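Side-chain contacts in hydrolase, HAD superfamily, subfamily III A (Legionella pneumophila, PDB 3N1U), which probably hydrolyses 3-deoxy-D-manno-octulosonate 8-phosphate to 3-deoxy-D-manno-octulosonate and phosphate in lipopolysaccharide biosynthesis, using a divalent metal ion: residues A[23-28]-A[93-98]; A[113-118]-A[123-128]; A[101-104]-A[109-112]; A[75-80]-A[86-91]; A[53-58]-A[63-68]. All coordinates share one frame; numbering follows the deposited sequence.

Contact 1 (A[23-28]-A[93-98]). With CA (calcium ion), chain B.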
# COMPACT_ATOMS: atom_id res chain seq x y z
N ILE A 23 -23.54 1.28 10.92
CA ILE A 23 -22.93 0.00 11.21
C ILE A 23 -21.83 -0.24 10.16
O ILE A 23 -22.07 -0.07 8.94
CB ILE A 23 -23.92 -1.22 11.08
CG1 ILE A 23 -25.24 -0.97 11.87
CG2 ILE A 23 -23.26 -2.47 11.58
CD1 ILE A 23 -26.38 -1.97 11.47
N CYS A 24 -20.65 -0.61 10.64
CA CYS A 24 -19.54 -0.92 9.74
C CYS A 24 -19.14 -2.34 9.89
O CYS A 24 -19.09 -2.85 11.01
CB CYS A 24 -18.27 -0.07 10.04
SG CYS A 24 -18.53 1.71 9.97
N ASP A 25 -18.75 -2.93 8.78
CA ASP A 25 -17.95 -4.15 8.79
C ASP A 25 -16.49 -3.75 9.07
O ASP A 25 -16.13 -2.58 8.94
CB ASP A 25 -18.04 -4.80 7.42
CG ASP A 25 -17.17 -6.05 7.32
OD1 ASP A 25 -17.15 -6.88 8.27
OD2 ASP A 25 -16.52 -6.21 6.29
N VAL A 26 -15.65 -4.72 9.48
CA VAL A 26 -14.23 -4.43 9.71
C VAL A 26 -13.34 -4.68 8.50
O VAL A 26 -12.96 -3.76 7.78
CB VAL A 26 -13.69 -5.19 10.96
CG1 VAL A 26 -12.19 -4.89 11.13
CG2 VAL A 26 -14.51 -4.71 12.20
N ASP A 27 -13.03 -5.96 8.22
CA ASP A 27 -11.99 -6.24 7.25
C ASP A 27 -12.44 -5.89 5.85
O ASP A 27 -13.47 -6.44 5.42
CB ASP A 27 -11.68 -7.74 7.29
CG ASP A 27 -11.03 -8.16 8.59
OD1 ASP A 27 -9.83 -7.86 8.79
OD2 ASP A 27 -11.70 -8.79 9.40
N GLY A 28 -11.71 -5.03 5.14
CA GLY A 28 -12.12 -4.61 3.77
C GLY A 28 -12.91 -3.30 3.75
O GLY A 28 -13.15 -2.68 2.66
N VAL A 93 -20.60 -14.99 11.11
CA VAL A 93 -20.37 -15.48 9.75
C VAL A 93 -21.58 -15.10 8.91
O VAL A 93 -21.45 -14.51 7.83
CB VAL A 93 -20.17 -17.01 9.73
CG1 VAL A 93 -20.40 -17.56 8.31
CG2 VAL A 93 -18.78 -17.37 10.28
N ASP A 94 -22.76 -15.49 9.39
CA ASP A 94 -24.02 -14.88 8.94
C ASP A 94 -24.32 -13.74 9.92
O ASP A 94 -24.34 -13.97 11.14
CB ASP A 94 -25.17 -15.90 8.96
CG ASP A 94 -26.40 -15.41 8.20
OD1 ASP A 94 -27.03 -14.42 8.64
OD2 ASP A 94 -26.76 -16.03 7.18
N LYS A 95 -24.56 -12.53 9.38
CA LYS A 95 -24.63 -11.27 10.15
C LYS A 95 -26.07 -10.83 10.51
O LYS A 95 -26.25 -9.87 11.26
CB LYS A 95 -23.95 -10.15 9.36
CG LYS A 95 -22.42 -10.40 9.14
CD LYS A 95 -21.73 -9.17 8.54
CE LYS A 95 -20.19 -9.36 8.55
NZ LYS A 95 -19.51 -8.17 7.97
N ARG A 96 -27.06 -11.55 9.99
CA ARG A 96 -28.48 -11.14 10.15
C ARG A 96 -28.87 -11.12 11.61
O ARG A 96 -29.57 -10.22 12.07
CB ARG A 96 -29.41 -12.06 9.33
CG ARG A 96 -29.22 -11.85 7.80
CD ARG A 96 -30.08 -12.80 6.98
NE ARG A 96 -29.64 -14.19 7.10
CZ ARG A 96 -30.37 -15.25 6.79
NH1 ARG A 96 -31.63 -15.11 6.36
NH2 ARG A 96 -29.85 -16.46 6.94
N SER A 97 -28.42 -12.14 12.35
CA SER A 97 -28.80 -12.27 13.77
C SER A 97 -28.19 -11.14 14.64
O SER A 97 -28.84 -10.61 15.56
CB SER A 97 -28.41 -13.66 14.29
OG SER A 97 -28.78 -13.74 15.64
N ALA A 98 -26.96 -10.76 14.35
CA ALA A 98 -26.38 -9.63 15.08
C ALA A 98 -27.14 -8.32 14.78
O ALA A 98 -27.30 -7.48 15.65
CB ALA A 98 -24.88 -9.46 14.74
CA CA B . -15.46 -7.63 4.99
O HOH W 1 -14.89 -9.45 6.45
O HOH W 2 -14.32 -8.85 3.27
O HOH W 3 -17.60 -8.80 4.81

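Contact 2 (A[113-118]-A[123-128]). With CA (calcium ion), chain B.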
# COMPACT_ATOMS: atom_id res chain seq x y z
N PHE A 113 -31.01 2.86 10.10
CA PHE A 113 -29.64 2.33 10.02
C PHE A 113 -28.99 2.60 8.66
O PHE A 113 -29.67 2.51 7.61
CB PHE A 113 -29.66 0.80 10.22
CG PHE A 113 -29.86 0.37 11.62
CD1 PHE A 113 -28.79 0.38 12.53
CD2 PHE A 113 -31.15 -0.03 12.06
CE1 PHE A 113 -29.00 0.02 13.86
CE2 PHE A 113 -31.35 -0.42 13.38
CZ PHE A 113 -30.27 -0.38 14.28
N ALA A 114 -27.69 2.93 8.67
CA ALA A 114 -26.83 2.77 7.51
C ALA A 114 -25.90 1.58 7.76
O ALA A 114 -25.59 1.27 8.93
CB ALA A 114 -26.01 4.10 7.24
N TYR A 115 -25.42 0.94 6.68
CA TYR A 115 -24.52 -0.19 6.77
C TYR A 115 -23.55 -0.12 5.59
O TYR A 115 -23.97 0.12 4.42
CB TYR A 115 -25.30 -1.54 6.67
CG TYR A 115 -24.37 -2.72 6.92
CD1 TYR A 115 -23.46 -3.17 5.96
CD2 TYR A 115 -24.38 -3.37 8.15
CE1 TYR A 115 -22.62 -4.26 6.21
CE2 TYR A 115 -23.55 -4.44 8.40
CZ TYR A 115 -22.68 -4.87 7.43
OH TYR A 115 -21.86 -5.94 7.73
N ILE A 116 -22.25 -0.21 5.89
CA ILE A 116 -21.20 -0.17 4.89
C ILE A 116 -20.40 -1.50 4.90
O ILE A 116 -19.90 -1.96 5.95
CB ILE A 116 -20.34 1.12 5.01
CG1 ILE A 116 -19.32 1.21 3.85
CG2 ILE A 116 -19.65 1.21 6.42
CD1 ILE A 116 -18.57 2.58 3.79
N GLY A 117 -20.36 -2.11 3.73
CA GLY A 117 -19.92 -3.50 3.59
C GLY A 117 -19.02 -3.66 2.35
O GLY A 117 -18.95 -2.77 1.50
N ASP A 118 -18.40 -4.82 2.21
CA ASP A 118 -17.61 -5.13 0.99
C ASP A 118 -17.82 -6.55 0.38
O ASP A 118 -17.35 -6.81 -0.75
CB ASP A 118 -16.12 -4.95 1.30
CG ASP A 118 -15.55 -6.11 2.11
OD1 ASP A 118 -16.01 -6.43 3.25
OD2 ASP A 118 -14.56 -6.70 1.60
N LEU A 123 -24.37 -8.45 2.21
CA LEU A 123 -25.47 -8.16 1.27
C LEU A 123 -26.90 -8.06 1.88
O LEU A 123 -27.61 -7.11 1.59
CB LEU A 123 -25.50 -9.22 0.15
CG LEU A 123 -24.98 -8.75 -1.19
CD1 LEU A 123 -25.19 -9.96 -2.12
CD2 LEU A 123 -25.86 -7.53 -1.61
N PRO A 124 -27.31 -9.04 2.70
CA PRO A 124 -28.68 -8.92 3.25
C PRO A 124 -28.85 -7.70 4.16
O PRO A 124 -29.95 -7.16 4.21
CB PRO A 124 -28.83 -10.19 4.09
CG PRO A 124 -27.79 -11.18 3.51
CD PRO A 124 -26.66 -10.31 3.07
N LEU A 125 -27.80 -7.30 4.89
CA LEU A 125 -27.87 -6.09 5.69
C LEU A 125 -27.88 -4.83 4.83
O LEU A 125 -28.68 -3.91 5.05
CB LEU A 125 -26.75 -6.07 6.75
CG LEU A 125 -26.87 -7.25 7.75
CD1 LEU A 125 -25.97 -6.91 8.92
CD2 LEU A 125 -28.30 -7.42 8.24
N ILE A 126 -27.03 -4.80 3.81
CA ILE A 126 -27.00 -3.69 2.89
C ILE A 126 -28.40 -3.46 2.22
O ILE A 126 -28.83 -2.33 2.07
CB ILE A 126 -25.91 -3.92 1.86
CG1 ILE A 126 -24.56 -3.54 2.49
CG2 ILE A 126 -26.12 -3.04 0.61
CD1 ILE A 126 -23.39 -3.93 1.60
N GLN A 127 -29.07 -4.53 1.85
CA GLN A 127 -30.41 -4.44 1.23
C GLN A 127 -31.52 -4.09 2.22
O GLN A 127 -32.53 -3.43 1.85
CB GLN A 127 -30.73 -5.74 0.50
CG GLN A 127 -29.72 -5.98 -0.60
CD GLN A 127 -30.05 -7.17 -1.51
OE1 GLN A 127 -29.80 -8.33 -1.17
NE2 GLN A 127 -30.57 -6.87 -2.69
N GLN A 128 -31.35 -4.49 3.49
CA GLN A 128 -32.43 -4.28 4.49
C GLN A 128 -32.48 -2.87 5.10
O GLN A 128 -33.56 -2.35 5.35
CB GLN A 128 -32.26 -5.28 5.63
CG GLN A 128 -33.51 -5.43 6.49
CD GLN A 128 -33.37 -6.60 7.43
OE1 GLN A 128 -32.29 -7.22 7.52
NE2 GLN A 128 -34.42 -6.89 8.16
CA CA B . -15.46 -7.63 4.99
O HOH W 2 -14.32 -8.85 3.27
O HOH W 1 -14.89 -9.45 6.45
O HOH W 3 -17.60 -8.80 4.81

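Contact 3 (A[101-104]-A[109-112])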
# COMPACT_ATOMS: atom_id res chain seq x y z
N HIS A 101 -30.30 -8.18 16.78
CA HIS A 101 -29.99 -7.91 18.18
C HIS A 101 -29.69 -6.43 18.39
O HIS A 101 -30.17 -5.82 19.37
CB HIS A 101 -28.79 -8.74 18.64
CG HIS A 101 -28.45 -8.53 20.09
ND1 HIS A 101 -27.71 -7.45 20.52
CD2 HIS A 101 -28.78 -9.23 21.20
CE1 HIS A 101 -27.58 -7.51 21.83
NE2 HIS A 101 -28.24 -8.57 22.27
N LEU A 102 -28.89 -5.86 17.49
CA LEU A 102 -28.58 -4.42 17.56
C LEU A 102 -29.86 -3.59 17.41
O LEU A 102 -30.07 -2.59 18.11
CB LEU A 102 -27.59 -4.05 16.47
CG LEU A 102 -27.17 -2.58 16.44
CD1 LEU A 102 -26.46 -2.10 17.71
CD2 LEU A 102 -26.34 -2.28 15.17
N LYS A 103 -30.73 -4.02 16.50
CA LYS A 103 -31.97 -3.31 16.27
C LYS A 103 -32.82 -3.30 17.55
O LYS A 103 -33.40 -2.27 17.92
CB LYS A 103 -32.70 -3.94 15.09
CG LYS A 103 -34.06 -3.34 14.74
CD LYS A 103 -34.49 -4.07 13.47
CE LYS A 103 -35.38 -3.22 12.62
NZ LYS A 103 -36.76 -3.56 12.86
N LYS A 104 -32.90 -4.45 18.23
CA LYS A 104 -33.66 -4.55 19.48
C LYS A 104 -33.05 -3.63 20.54
O LYS A 104 -33.76 -2.96 21.27
CB LYS A 104 -33.72 -5.99 20.01
CG LYS A 104 -34.66 -6.87 19.26
CD LYS A 104 -34.72 -8.26 19.91
CE LYS A 104 -35.80 -9.14 19.29
NZ LYS A 104 -35.53 -9.39 17.84
N ASN A 109 -35.92 1.90 13.62
CA ASN A 109 -36.48 1.30 12.42
C ASN A 109 -35.36 0.88 11.47
O ASN A 109 -34.26 1.49 11.51
CB ASN A 109 -37.41 2.29 11.72
CG ASN A 109 -38.61 2.65 12.56
OD1 ASN A 109 -39.03 1.87 13.44
ND2 ASN A 109 -39.17 3.87 12.33
N ASP A 110 -35.63 -0.09 10.58
CA ASP A 110 -34.61 -0.51 9.55
C ASP A 110 -34.08 0.72 8.81
O ASP A 110 -32.86 0.87 8.56
CB ASP A 110 -35.18 -1.49 8.50
CG ASP A 110 -35.46 -2.92 9.04
OD1 ASP A 110 -34.65 -3.47 9.80
OD2 ASP A 110 -36.53 -3.48 8.73
N ASP A 111 -34.98 1.66 8.49
CA ASP A 111 -34.56 2.77 7.66
C ASP A 111 -33.76 3.84 8.44
O ASP A 111 -33.33 4.81 7.86
CB ASP A 111 -35.70 3.36 6.83
CG ASP A 111 -36.75 4.11 7.66
OD1 ASP A 111 -36.64 4.17 8.90
OD2 ASP A 111 -37.70 4.67 7.06
N GLU A 112 -33.51 3.61 9.73
CA GLU A 112 -32.70 4.54 10.51
C GLU A 112 -31.28 4.03 10.68
O GLU A 112 -30.44 4.70 11.31
CB GLU A 112 -33.34 4.79 11.89
CG GLU A 112 -34.77 5.41 11.76
CD GLU A 112 -35.41 5.67 13.11
OE1 GLU A 112 -35.67 4.70 13.86
OE2 GLU A 112 -35.65 6.84 13.42

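Contact 4 (A[75-80]-A[86-91])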
# COMPACT_ATOMS: atom_id res chain seq x y z
N VAL A 75 -7.12 -7.82 17.70
CA VAL A 75 -6.98 -6.54 16.98
C VAL A 75 -8.29 -5.71 16.99
O VAL A 75 -8.27 -4.50 17.21
CB VAL A 75 -6.55 -6.76 15.50
CG1 VAL A 75 -6.54 -5.40 14.74
CG2 VAL A 75 -5.18 -7.41 15.44
N VAL A 76 -9.42 -6.37 16.70
CA VAL A 76 -10.71 -5.70 16.60
C VAL A 76 -11.05 -5.05 17.96
O VAL A 76 -11.41 -3.89 18.00
CB VAL A 76 -11.82 -6.69 16.12
CG1 VAL A 76 -13.22 -6.05 16.19
CG2 VAL A 76 -11.47 -7.21 14.67
N ASP A 77 -10.89 -5.80 19.06
CA ASP A 77 -11.21 -5.29 20.40
C ASP A 77 -10.37 -4.06 20.74
O ASP A 77 -10.91 -3.04 21.27
CB ASP A 77 -10.99 -6.38 21.45
CG ASP A 77 -11.82 -7.62 21.16
OD1 ASP A 77 -13.08 -7.56 21.25
OD2 ASP A 77 -11.22 -8.65 20.86
N HIS A 78 -9.09 -4.13 20.40
CA HIS A 78 -8.19 -2.98 20.66
C HIS A 78 -8.62 -1.76 19.90
O HIS A 78 -8.66 -0.67 20.45
CB HIS A 78 -6.73 -3.30 20.35
CG HIS A 78 -6.12 -4.26 21.31
ND1 HIS A 78 -5.67 -5.52 20.94
CD2 HIS A 78 -5.88 -4.15 22.64
CE1 HIS A 78 -5.18 -6.13 22.01
NE2 HIS A 78 -5.30 -5.32 23.05
N ARG A 79 -8.97 -1.95 18.63
CA ARG A 79 -9.46 -0.81 17.84
C ARG A 79 -10.79 -0.24 18.34
O ARG A 79 -10.98 0.99 18.39
CB ARG A 79 -9.54 -1.17 16.35
CG ARG A 79 -9.96 0.03 15.45
CD ARG A 79 -8.88 1.15 15.42
NE ARG A 79 -9.16 2.19 14.42
CZ ARG A 79 -8.75 3.46 14.56
NH1 ARG A 79 -8.06 3.85 15.65
NH2 ARG A 79 -9.06 4.35 13.63
N MSE A 80 -11.73 -1.11 18.70
CA MSE A 80 -13.00 -0.61 19.18
C MSE A 80 -12.82 0.19 20.47
O MSE A 80 -13.50 1.19 20.66
CB MSE A 80 -13.97 -1.76 19.45
CG MSE A 80 -14.29 -2.61 18.27
SE MSE A 80 -15.29 -1.66 16.88
CE MSE A 80 -13.71 -1.10 15.78
N THR A 86 -18.85 0.87 21.67
CA THR A 86 -19.29 -0.22 22.55
C THR A 86 -20.23 -1.25 21.88
O THR A 86 -20.27 -2.41 22.30
CB THR A 86 -19.94 0.29 23.83
OG1 THR A 86 -21.14 0.97 23.49
CG2 THR A 86 -18.99 1.24 24.57
N HIS A 87 -20.97 -0.84 20.85
CA HIS A 87 -21.88 -1.77 20.18
C HIS A 87 -21.13 -2.53 19.11
O HIS A 87 -21.00 -2.03 17.98
CB HIS A 87 -23.03 -1.00 19.56
CG HIS A 87 -23.91 -0.33 20.56
ND1 HIS A 87 -24.86 -1.00 21.29
CD2 HIS A 87 -23.96 0.96 20.98
CE1 HIS A 87 -25.48 -0.16 22.10
NE2 HIS A 87 -24.95 1.04 21.93
N TYR A 88 -20.60 -3.71 19.43
CA TYR A 88 -19.97 -4.48 18.35
C TYR A 88 -19.99 -5.98 18.50
O TYR A 88 -20.05 -6.50 19.62
CB TYR A 88 -18.55 -4.00 18.03
CG TYR A 88 -17.53 -4.34 19.09
CD1 TYR A 88 -17.38 -3.54 20.21
CD2 TYR A 88 -16.69 -5.44 18.94
CE1 TYR A 88 -16.39 -3.83 21.19
CE2 TYR A 88 -15.71 -5.76 19.91
CZ TYR A 88 -15.57 -4.95 21.02
OH TYR A 88 -14.61 -5.26 21.98
N TYR A 89 -19.93 -6.65 17.34
CA TYR A 89 -20.25 -8.08 17.24
C TYR A 89 -19.19 -8.72 16.40
O TYR A 89 -19.01 -8.37 15.23
CB TYR A 89 -21.62 -8.31 16.59
CG TYR A 89 -22.81 -7.64 17.30
CD1 TYR A 89 -23.03 -6.28 17.18
CD2 TYR A 89 -23.70 -8.40 18.09
CE1 TYR A 89 -24.13 -5.65 17.85
CE2 TYR A 89 -24.78 -7.79 18.74
CZ TYR A 89 -24.98 -6.41 18.62
OH TYR A 89 -26.03 -5.79 19.26
N LYS A 90 -18.54 -9.73 16.99
CA LYS A 90 -17.39 -10.39 16.38
C LYS A 90 -17.71 -11.85 16.03
O LYS A 90 -18.62 -12.43 16.62
CB LYS A 90 -16.24 -10.43 17.39
CG LYS A 90 -15.46 -9.10 17.50
CD LYS A 90 -14.08 -9.38 18.02
CE LYS A 90 -14.16 -10.27 19.26
NZ LYS A 90 -12.80 -10.65 19.74
N GLY A 91 -16.96 -12.42 15.08
CA GLY A 91 -17.17 -13.83 14.71
C GLY A 91 -18.49 -14.13 14.05
O GLY A 91 -18.94 -15.26 14.11

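Contact 5 (A[53-58]-A[63-68])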
# COMPACT_ATOMS: atom_id res chain seq x y z
N MSE A 53 -11.71 9.35 12.80
CA MSE A 53 -12.27 10.70 13.03
C MSE A 53 -13.74 10.77 12.57
O MSE A 53 -14.57 11.37 13.27
CB MSE A 53 -11.42 11.76 12.30
CG MSE A 53 -12.02 13.14 12.27
SE MSE A 53 -11.93 13.89 14.10
CE MSE A 53 -10.05 14.24 14.02
N GLY A 54 -14.04 10.21 11.39
CA GLY A 54 -15.44 10.07 10.90
C GLY A 54 -16.39 9.48 11.95
O GLY A 54 -17.45 10.05 12.27
N LEU A 55 -15.97 8.36 12.51
CA LEU A 55 -16.81 7.70 13.53
C LEU A 55 -16.93 8.55 14.77
O LEU A 55 -18.00 8.65 15.34
CB LEU A 55 -16.25 6.30 13.82
CG LEU A 55 -16.18 5.36 12.59
CD1 LEU A 55 -15.69 3.96 13.01
CD2 LEU A 55 -17.59 5.24 11.91
N LYS A 56 -15.83 9.20 15.19
CA LYS A 56 -15.93 10.08 16.35
C LYS A 56 -16.80 11.29 16.12
O LYS A 56 -17.47 11.79 17.07
CB LYS A 56 -14.53 10.53 16.82
CG LYS A 56 -13.67 9.42 17.40
CD LYS A 56 -12.26 9.98 17.57
CE LYS A 56 -11.41 9.08 18.43
NZ LYS A 56 -10.09 9.76 18.62
N LEU A 57 -16.79 11.79 14.89
CA LEU A 57 -17.68 12.92 14.56
C LEU A 57 -19.14 12.48 14.60
O LEU A 57 -20.01 13.25 15.05
CB LEU A 57 -17.35 13.50 13.19
CG LEU A 57 -16.01 14.28 13.10
CD1 LEU A 57 -15.57 14.60 11.64
CD2 LEU A 57 -16.08 15.55 13.89
N LEU A 58 -19.44 11.30 14.06
CA LEU A 58 -20.85 10.86 14.17
C LEU A 58 -21.26 10.81 15.62
O LEU A 58 -22.34 11.30 16.03
CB LEU A 58 -21.04 9.47 13.55
CG LEU A 58 -21.00 9.37 12.02
CD1 LEU A 58 -21.26 7.91 11.58
CD2 LEU A 58 -22.04 10.31 11.43
N ILE A 63 -25.03 10.53 16.76
CA ILE A 63 -25.28 9.38 15.91
C ILE A 63 -24.48 8.19 16.41
O ILE A 63 -23.24 8.26 16.54
CB ILE A 63 -25.01 9.67 14.41
CG1 ILE A 63 -25.99 10.79 13.97
CG2 ILE A 63 -25.17 8.38 13.55
CD1 ILE A 63 -25.68 11.44 12.59
N GLN A 64 -25.19 7.09 16.66
CA GLN A 64 -24.50 5.93 17.19
C GLN A 64 -23.71 5.16 16.11
O GLN A 64 -23.94 5.28 14.90
CB GLN A 64 -25.43 5.02 17.99
CG GLN A 64 -24.70 3.85 18.66
CD GLN A 64 -23.66 4.29 19.70
OE1 GLN A 64 -22.56 4.78 19.37
NE2 GLN A 64 -24.00 4.06 20.95
N VAL A 65 -22.70 4.45 16.59
CA VAL A 65 -21.84 3.66 15.72
C VAL A 65 -21.80 2.23 16.22
O VAL A 65 -21.68 2.00 17.43
CB VAL A 65 -20.41 4.26 15.65
CG1 VAL A 65 -19.46 3.26 14.87
CG2 VAL A 65 -20.46 5.63 14.97
N ALA A 66 -21.85 1.27 15.30
CA ALA A 66 -21.69 -0.13 15.65
C ALA A 66 -20.88 -0.89 14.60
O ALA A 66 -20.82 -0.49 13.42
CB ALA A 66 -23.10 -0.77 15.76
N ILE A 67 -20.28 -2.00 15.03
CA ILE A 67 -19.54 -2.86 14.12
C ILE A 67 -20.15 -4.29 14.11
O ILE A 67 -20.52 -4.81 15.16
CB ILE A 67 -18.04 -2.92 14.48
CG1 ILE A 67 -17.22 -1.95 13.59
CG2 ILE A 67 -17.46 -4.37 14.23
CD1 ILE A 67 -17.50 -0.41 13.86
N ILE A 68 -20.22 -4.91 12.94
CA ILE A 68 -20.60 -6.34 12.86
C ILE A 68 -19.55 -6.99 11.95
O ILE A 68 -19.43 -6.64 10.76
CB ILE A 68 -22.03 -6.59 12.28
CG1 ILE A 68 -23.08 -5.86 13.11
CG2 ILE A 68 -22.32 -8.12 12.21
CD1 ILE A 68 -24.54 -6.01 12.58

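Contact 1 (A[23-28]-A[93-98])
Lys95 and Asp25 meet through one salt bridge, which spans backbones whose nearest CA atoms, those of the same two residues, are 9.9 Å apart. The lysine chain spans roughly two thirds of that gap and the aspartate side chain the rest. Lys95 CG lies beside the backbone N and opposite the carbonyl carbon, and every torsion beyond is extended, giving a straight rod that delivers NZ to Asp25 OD1 at 2.7 Å. Asp25 turns the other way about its first torsion, with CG anti to N (chi1 177°), and presents its carboxylate across the lysine chain at about a right angle. The ammonium group arrives from above the carboxylate plane, 72° out of it. The second oxygen has a different task: Asp25 OD2 binds the calcium ion at 2.2 Å. The backbone O of Asp27 binds the same calcium ion at 2.4 Å; Asp118 and three waters complete the set. Besides Asp25, Lys95 NZ meets the side chain of Asp122, Ile68 O and Tyr115 OH, so this buried cation is held from several directions. At the root of the rod, Asp94 OD1 accepts a capping bond from Arg96 N while Arg96 grips the same carboxylate side-on, an arrangement that ties down the turn leading into helix 96-106. The DxD sequence at the end of strand 21-24 and a lysine reaching it from a later loop are consistent with the first and third HAD motifs. One carboxylate thus serves metal and ammonium on separate oxygens, and the lysine probably offsets part of the negative charge gathered round the calcium ion.

Contact 2 (A[113-118]-A[123-128])
Tyr115 takes apolar contacts from two successive helix residues, Leu125 and Ile126. Leu125 lies over one ring face: its CB stands 4.0 Å from the ring centroid, 16° off the normal, in a CH-pi contact displaced toward the rim. Leu125 CD1 comes 3.5 Å from Tyr115 CE2. Ile126 crosses the tyrosine side chain at about a right angle, its CG1 3.7 Å from Tyr115 CD1. That CG1 lies beside the backbone N (chi1 -80°) and the chain continues extended, which takes Ile126 CD1 to 4.0 Å from Gly117 CA. The glycine lets the helix settle closely on the strand, and the two run at 145° to each other, forming the first half of the beta-alpha-beta unit 113-117, 123-128, 131-134.

Asp122, just before the helix, bonds Tyr115 OH through OD1 and the backbone N of Asp118 through OD2. Lys95 NZ joins them, with a salt bridge to Asp122 and a hydrogen bond to Tyr115 OH. Asp118 OD1 binds the calcium ion at 2.2 Å, while OD2 accepts a hydrogen bond from a metal-bound water and another from Gln50 of a second subunit. Asp122 is thus a second-shell residue that probably steadies the loop carrying Asp118.

Contact 3 (A[101-104]-A[109-112])
Lys103 leaves helix 96-106 toward the 109-112 turn, and its terminal carbons run past the carboxylate of Asp110. Its CB and CG lie against the ring of Phe113, the first residue of the next strand. A chi1 of 178° sets CG beside the carbonyl carbon, from where the chain runs on to Asp110. From CD onward the company changes from aromatic to acidic: Lys103 CD is 3.7 Å from Asp110 OD1. The two segments belong to a crossover connection: helix 96-106 carries the chain from edge strand 87-89, past 64-68 and 21-24, to strand 113-117 on the far side, the step that gives the Rossmann-like HAD sheet its 3-2-1-4 order, and 110-112 is the short 3-10 turn that precedes the new strand. Next along the side chain, Lys103 CE passes 4.3 Å from Asn109 C. Its approach to Asp110 OD1 is too close for a carbon, so the exact placing of the lysine end is doubtful. At the tip the chain bends, with chi4 at -98°; as modelled, Lys103 NZ lies 3.7 Å from Asp110 OD1, at best a long salt bridge, with no hydrogen bond. That oxygen finds a firmer partner in Tyr99 OH, on the same helix one turn earlier. Within 109-112 the turn is closed by its own bonds: Asn109 N donates to Glu112 OE1 at 2.8 Å through the anti lone pair, while Glu112 N returns a bond to Asn109 O.

Contact 4 (A[75-80]-A[86-91])
The chi1 of 72° places Tyr88 CG between its backbone N and carbonyl carbon, and from this setting the ring projects onto helix 74-83, where Met80 and Asp77 receive it. Met80, present as selenomethionine, folds back at chi2 (-66°) and lays CG over the middle of the ring, 3.5 Å from the Tyr88 centroid, in a CH-pi contact. Its SE follows over the same face at 4.5 Å from that centroid, a Met-aromatic contact. Lys90 is bent at chi3 (-49°); its CD brushes Val76 CG1 at 3.9 Å as the two side chains run antiparallel alongside each other, and NZ then turns toward Asp77.

Asp77 serves Tyr88 of the strand and Lys90 just after it, one oxygen each. Tyr88 OH donates to OD1 of Asp77 at 2.9 Å through the anti lone pair, near the plane of the ring. Lys90 NZ makes a salt bridge to Asp77 OD2 at 2.8 Å, using the syn lone pair, and also reaches Gln72 O. Helix and strand run almost antiparallel here, as consecutive members of the beta-alpha-beta unit 64-68, 74-83, 87-89, and a third subunit packs against the helix at Val75 and Arg79. With a phenol on one oxygen and an ammonium on the other, the carboxylate of Asp77 is fixed in rotation, and the paired lysine probably stabilises its negative charge at this partly buried edge of the sheet.

Contact 5 (A[53-58]-A[63-68])
Leu58 O accepts a hydrogen bond from Ile63 N at 2.9 Å, with a fairly straight angle of 152° at the hydrogen. The donor sits above the carbonyl plane, 38° out of it. The bond joins the last part of helix 49-60 to the residue before strand 64-68, and the rest of the contact is apolar.

Leu58 does double duty. Its CD2 touches the outer end of Ile63, 4.0 Å from CD1, while its CB lies 4.1 Å from Val65 CG2. Val65 is shared in turn: CG2 packs on Leu58 CB and on the backbone O of Leu55, while CG1, anti to the backbone N (chi1 172°), reaches Leu55 CD2 at 4.0 Å. Leu55 and Leu58 stand one helical turn apart and both cross the valine side chain at about a right angle, setting its two methyls against one stripe of the helix. Helix 158-169 continues this core, with Val159 on Leu55, Cys163 on Leu58 and Ile166 on Ile63. A helix packed by branched aliphatic residues on the parallel strand it leads into is typical of the alpha/beta Rossmann-like core of HAD hydrolases.

Contact 1 opens first, at the end of strand 21-24, and closes at 93-98, enclosing contacts 5 and 4. Inside it, contact 5 joins helix 49-60 to strand 64-68, and contact 4 then joins helix 74-83 to edge strand 87-89; these two follow in series. Beyond 98 the chain continues along helix 96-106 into contact 3, whose short loop ends just before strand 113-117. There contact 2 begins, packing that strand against helix 123-128. None of the loops cross. Contacts 1, 2, 4 and 5 all reach the same parallel sheet, while contacts 1 and 2 meet at the calcium ion and share its three waters.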